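Local coordinates for CBS domain protein/ACT domain protein (Thermotoga maritima, PDB 1VR9) that is of unknown function but joins a pair of CBS domains to an ACT domain and may bind magnesium ions, at residues Q21-V26 with E46-D51; F83-E88 with L95-E100. All blocks are in the same frame, centred on the assembly; numbering follows the deposited sequence. Where two conformers were deposited one is given.

Interaction 1. Residues Q21-V26 with E46-D51; sequences QDFPMV and ECIVKD
Pro24 and Val26 are tied to Ile48 and Lys50 by three backbone hydrogen bonds. Ile48 N gives to Pro24 O at 2.9 Å. Val26 N returns a bond to Ile48 O at 2.9 Å. Lys50 N reaches Val26 O at 3.1 Å. Two CA-H...O contacts reinforce the pairing, from Met25 CA to Ile48 O and from Val49 CA to Val26 O, and each oxygen thus faces two donors. This is the parallel bridging expected of a beta-alpha-beta unit, here in a CBS domain, with helix 32-41 as the crossover between strands 25-27 and 46-50. Apolar contacts then divide between the two faces of the sheet. On the Ile48 face, Ile48 CD1 meets Phe23 CD2 at 3.7 Å, approaching the ring obliquely, and both residues also touch Tyr105. On the face toward helix 32-41, Val26 CG1 lies 3.6 Å from Cys47 SG, and Val26 CG2 is 4.1 Å from Val49 CG2. Lys50, extended beyond CG, runs its methylenes beside the tip of selenomethionine Met25, which is bent at chi2 and chi3 (-71° and -55°) in one of two modelled conformers; the closest approach, Lys50 CE to the selenium, is tight enough to be doubtful in this conformer. Shortening Lys50 to an alanine is likely to leave the Met25 tip without the methylene chain beside it, freer to turn.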
# COMPACT_ATOMS: atom_id res chain seq x y z
N GLN A 21 1.94 9.44 -5.07
CA GLN A 21 0.48 9.28 -5.16
C GLN A 21 0.09 8.31 -6.29
O GLN A 21 -1.09 7.99 -6.47
CB GLN A 21 -0.20 10.64 -5.34
CG GLN A 21 0.15 11.65 -4.26
CD GLN A 21 -0.20 11.18 -2.86
OE1 GLN A 21 -1.23 10.57 -2.64
NE2 GLN A 21 0.65 11.50 -1.90
N ASP A 22 1.09 7.82 -7.01
CA ASP A 22 0.89 6.93 -8.15
C ASP A 22 0.99 5.49 -7.64
O ASP A 22 2.03 4.82 -7.75
CB ASP A 22 1.94 7.26 -9.24
CG ASP A 22 1.49 6.90 -10.66
OD1 ASP A 22 0.39 6.33 -10.84
OD2 ASP A 22 2.25 7.21 -11.61
N PHE A 23 -0.11 5.00 -7.05
CA PHE A 23 -0.19 3.65 -6.50
C PHE A 23 -1.63 3.14 -6.50
O PHE A 23 -2.57 3.96 -6.52
CB PHE A 23 0.36 3.64 -5.07
CG PHE A 23 -0.48 4.39 -4.09
CD1 PHE A 23 -0.32 5.75 -3.91
CD2 PHE A 23 -1.40 3.73 -3.28
CE1 PHE A 23 -1.09 6.46 -3.01
CE2 PHE A 23 -2.17 4.44 -2.37
CZ PHE A 23 -2.01 5.80 -2.23
N PRO A 24 -1.81 1.80 -6.46
CA PRO A 24 -3.16 1.22 -6.50
C PRO A 24 -3.92 1.38 -5.17
O PRO A 24 -3.45 0.93 -4.13
CB PRO A 24 -2.91 -0.25 -6.82
CG PRO A 24 -1.54 -0.52 -6.27
CD PRO A 24 -0.76 0.75 -6.42
N MSE A 25 -5.11 1.95 -5.22
CA MSE A 25 -5.88 2.23 -4.00
C MSE A 25 -7.37 1.99 -4.26
O MSE A 25 -7.88 2.40 -5.31
CB MSE A 25 -5.63 3.68 -3.58
CG MSE A 25 -6.29 4.13 -2.27
SE MSE A 25 -8.23 4.34 -2.31
CE MSE A 25 -8.41 5.58 -3.80
N VAL A 26 -8.06 1.35 -3.31
CA VAL A 26 -9.53 1.29 -3.37
C VAL A 26 -10.11 1.57 -2.00
O VAL A 26 -9.40 1.49 -1.00
CB VAL A 26 -10.10 -0.09 -3.85
CG1 VAL A 26 -9.69 -0.36 -5.28
CG2 VAL A 26 -9.73 -1.22 -2.90
N GLU A 46 -1.07 -6.09 -5.55
CA GLU A 46 -1.42 -5.46 -4.26
C GLU A 46 -2.31 -4.24 -4.53
O GLU A 46 -2.12 -3.53 -5.52
CB GLU A 46 -0.15 -4.96 -3.57
CG GLU A 46 -0.42 -4.20 -2.26
CD GLU A 46 0.77 -3.41 -1.74
OE1 GLU A 46 1.80 -3.43 -2.39
OE2 GLU A 46 0.67 -2.80 -0.65
N CYS A 47 -3.27 -3.98 -3.62
CA CYS A 47 -4.08 -2.78 -3.65
C CYS A 47 -4.13 -2.27 -2.22
O CYS A 47 -4.38 -3.07 -1.31
CB CYS A 47 -5.49 -3.11 -4.12
SG CYS A 47 -6.38 -1.68 -4.70
N ILE A 48 -3.85 -1.00 -2.02
CA ILE A 48 -3.95 -0.39 -0.68
C ILE A 48 -5.41 -0.00 -0.44
O ILE A 48 -6.09 0.50 -1.35
CB ILE A 48 -2.98 0.83 -0.54
CG1 ILE A 48 -1.52 0.32 -0.56
CG2 ILE A 48 -3.26 1.62 0.72
CD1 ILE A 48 -0.45 1.42 -0.54
N VAL A 49 -5.90 -0.19 0.77
CA VAL A 49 -7.31 0.09 1.06
C VAL A 49 -7.47 1.19 2.10
O VAL A 49 -6.76 1.21 3.11
CB VAL A 49 -8.04 -1.20 1.56
CG1 VAL A 49 -9.48 -0.92 1.84
CG2 VAL A 49 -7.90 -2.37 0.57
N LYS A 50 -8.42 2.09 1.87
CA LYS A 50 -8.77 3.09 2.89
C LYS A 50 -10.26 2.99 3.21
O LYS A 50 -11.03 2.37 2.49
CB LYS A 50 -8.36 4.49 2.45
CG LYS A 50 -9.12 5.01 1.29
CD LYS A 50 -8.65 6.36 0.83
CE LYS A 50 -9.32 6.71 -0.47
NZ LYS A 50 -9.07 8.10 -0.93
N ASP A 51 -10.66 3.60 4.31
CA ASP A 51 -12.06 3.63 4.67
C ASP A 51 -12.68 4.92 4.13
O ASP A 51 -12.01 5.65 3.41
CB ASP A 51 -12.22 3.48 6.18
CG ASP A 51 -11.74 4.68 6.95
OD1 ASP A 51 -11.55 5.78 6.37
OD2 ASP A 51 -11.58 4.54 8.19

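Interaction 2. Residues F83-E88 with L95-E100; sequences FFVHEE and LLLFLE
Phe83 and Leu97 bring the two backbones nearest, with their CA atoms 6.7 Å apart, and no hydrogen bond passes between the segments. The chain at 83-88 enters the short strand 85-86 while 95-100 is the last part of helix 91-100, so this is the packing of a helix on the strand that precedes it, within the beta-alpha-beta unit of the second CBS domain, which strand 105-109 completes. The joining is done by side chains meeting one another and two backbone oxygens, and Leu97 is the chief of them. Its CG is anti to its own carbonyl carbon (chi1 -79°), a setting that sends the isobutyl group toward residues 84 and 85. There CD1 rests 3.6 Å from Phe84 O, and CD2 comes within 3.7 Å of Val85 CG1, the two side chains running antiparallel alongside one another. Phe84 takes part through its backbone, since its CB points away from the helix. Phe83 reaches the base of the Leu97 side chain, its CE1 4.1 Å from Leu97 CB, and its ring also packs on Leu106 and Pro107 of strand 105-109. From the helix, Phe98 adds a second aromatic ring, which also meets Phe124 of helix 121-130, and its CD1 stands 4.4 Å from Phe83 CZ, at the edge of the Phe83 ring. On that same edge, and in the ring plane, Phe83 CE1 lies 3.4 Å from the backbone oxygen of Leu97.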
# COMPACT_ATOMS: atom_id res chain seq x y z
N PHE A 83 0.82 -2.81 8.38
CA PHE A 83 1.85 -2.58 7.35
C PHE A 83 1.79 -1.14 6.86
O PHE A 83 1.10 -0.82 5.89
CB PHE A 83 1.69 -3.58 6.19
CG PHE A 83 2.76 -3.49 5.15
CD1 PHE A 83 4.08 -3.88 5.43
CD2 PHE A 83 2.46 -3.08 3.84
CE1 PHE A 83 5.06 -3.82 4.45
CE2 PHE A 83 3.42 -3.04 2.88
CZ PHE A 83 4.75 -3.40 3.18
N PHE A 84 2.51 -0.26 7.56
CA PHE A 84 2.53 1.15 7.22
C PHE A 84 3.76 1.80 7.87
O PHE A 84 4.34 1.26 8.80
CB PHE A 84 1.26 1.87 7.75
CG PHE A 84 1.14 1.87 9.25
CD1 PHE A 84 1.79 2.82 10.02
CD2 PHE A 84 0.40 0.90 9.90
CE1 PHE A 84 1.70 2.81 11.40
CE2 PHE A 84 0.29 0.87 11.26
CZ PHE A 84 0.94 1.82 12.02
N VAL A 85 4.11 2.98 7.37
CA VAL A 85 5.04 3.88 8.07
C VAL A 85 4.42 5.29 8.13
O VAL A 85 3.48 5.56 7.41
CB VAL A 85 6.43 3.93 7.41
CG1 VAL A 85 7.10 2.60 7.56
CG2 VAL A 85 6.37 4.35 5.94
N HIS A 86 4.96 6.15 8.99
CA HIS A 86 4.46 7.53 9.12
C HIS A 86 5.24 8.48 8.20
O HIS A 86 6.39 8.23 7.87
CB HIS A 86 4.56 8.01 10.58
CG HIS A 86 3.46 7.49 11.45
ND1 HIS A 86 3.53 6.28 12.10
CD2 HIS A 86 2.26 8.03 11.79
CE1 HIS A 86 2.42 6.10 12.81
NE2 HIS A 86 1.64 7.15 12.63
N GLU A 87 4.61 9.58 7.81
CA GLU A 87 5.27 10.58 6.96
C GLU A 87 6.64 11.04 7.48
O GLU A 87 7.56 11.29 6.70
CB GLU A 87 4.42 11.84 6.86
CG GLU A 87 3.19 11.71 6.00
CD GLU A 87 2.51 13.06 5.78
OE1 GLU A 87 2.10 13.72 6.77
OE2 GLU A 87 2.38 13.47 4.61
N GLU A 88 6.74 11.20 8.79
CA GLU A 88 7.94 11.79 9.40
C GLU A 88 9.00 10.76 9.84
O GLU A 88 10.01 11.11 10.47
CB GLU A 88 7.53 12.67 10.57
CG GLU A 88 6.62 13.83 10.17
CD GLU A 88 7.35 14.91 9.38
OE1 GLU A 88 8.60 14.96 9.41
OE2 GLU A 88 6.67 15.73 8.73
N LEU A 95 12.81 0.04 5.83
CA LEU A 95 13.55 -1.20 5.64
C LEU A 95 12.99 -2.28 6.54
O LEU A 95 12.78 -3.43 6.12
CB LEU A 95 15.06 -1.02 5.90
CG LEU A 95 16.01 -2.21 5.75
CD1 LEU A 95 15.77 -2.95 4.47
CD2 LEU A 95 17.47 -1.76 5.82
N LEU A 96 12.68 -1.93 7.79
CA LEU A 96 12.12 -2.89 8.71
C LEU A 96 10.74 -3.42 8.28
O LEU A 96 10.42 -4.58 8.54
CB LEU A 96 12.04 -2.28 10.12
CG LEU A 96 11.50 -3.17 11.25
CD1 LEU A 96 12.62 -4.04 11.77
CD2 LEU A 96 10.86 -2.33 12.36
N LEU A 97 9.90 -2.57 7.70
CA LEU A 97 8.58 -3.00 7.22
C LEU A 97 8.72 -3.88 5.97
O LEU A 97 8.01 -4.89 5.87
CB LEU A 97 7.67 -1.82 6.89
CG LEU A 97 6.97 -1.09 8.04
CD1 LEU A 97 5.90 -1.98 8.66
CD2 LEU A 97 7.94 -0.65 9.09
N PHE A 98 9.58 -3.51 5.03
CA PHE A 98 9.79 -4.34 3.84
C PHE A 98 10.41 -5.71 4.19
O PHE A 98 10.13 -6.70 3.52
CB PHE A 98 10.60 -3.63 2.73
CG PHE A 98 9.83 -2.55 1.98
CD1 PHE A 98 8.70 -2.86 1.23
CD2 PHE A 98 10.31 -1.24 1.93
CE1 PHE A 98 8.03 -1.90 0.50
CE2 PHE A 98 9.65 -0.27 1.22
CZ PHE A 98 8.50 -0.58 0.50
N LEU A 99 11.21 -5.76 5.23
CA LEU A 99 11.73 -7.04 5.73
C LEU A 99 10.60 -7.93 6.23
O LEU A 99 10.62 -9.15 6.04
CB LEU A 99 12.75 -6.81 6.84
CG LEU A 99 13.28 -8.10 7.48
CD1 LEU A 99 14.14 -8.86 6.49
CD2 LEU A 99 14.07 -7.76 8.73
N GLU A 100 9.61 -7.33 6.90
CA GLU A 100 8.41 -8.05 7.34
C GLU A 100 7.55 -8.54 6.17
O GLU A 100 7.15 -9.71 6.15
CB GLU A 100 7.57 -7.18 8.29
CG GLU A 100 8.20 -7.00 9.68
CD GLU A 100 7.42 -6.05 10.58
OE1 GLU A 100 6.20 -5.86 10.36
OE2 GLU A 100 8.02 -5.48 11.51

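Overall arrangement
From the N terminus, the chain runs through 21-26, crosses over by helix 32-41 and returns at 46-51, where interaction 1 closes its loop before strand 56-61 completes the first sheet. Only later does 83-88 begin interaction 2, closed at 95-100 after a much shorter excursion. The two are therefore in series, neither nested nor crossed, and illustrate two ways of binding a beta-alpha-beta unit: strand to strand in the first CBS domain, strand to helix in the second. Their centres lie about 16 Å apart, and their nearest atoms, about 4 Å apart, do not touch. Strand 105-109 spans the gap, its Pro107 meeting both Ile48 and Phe83.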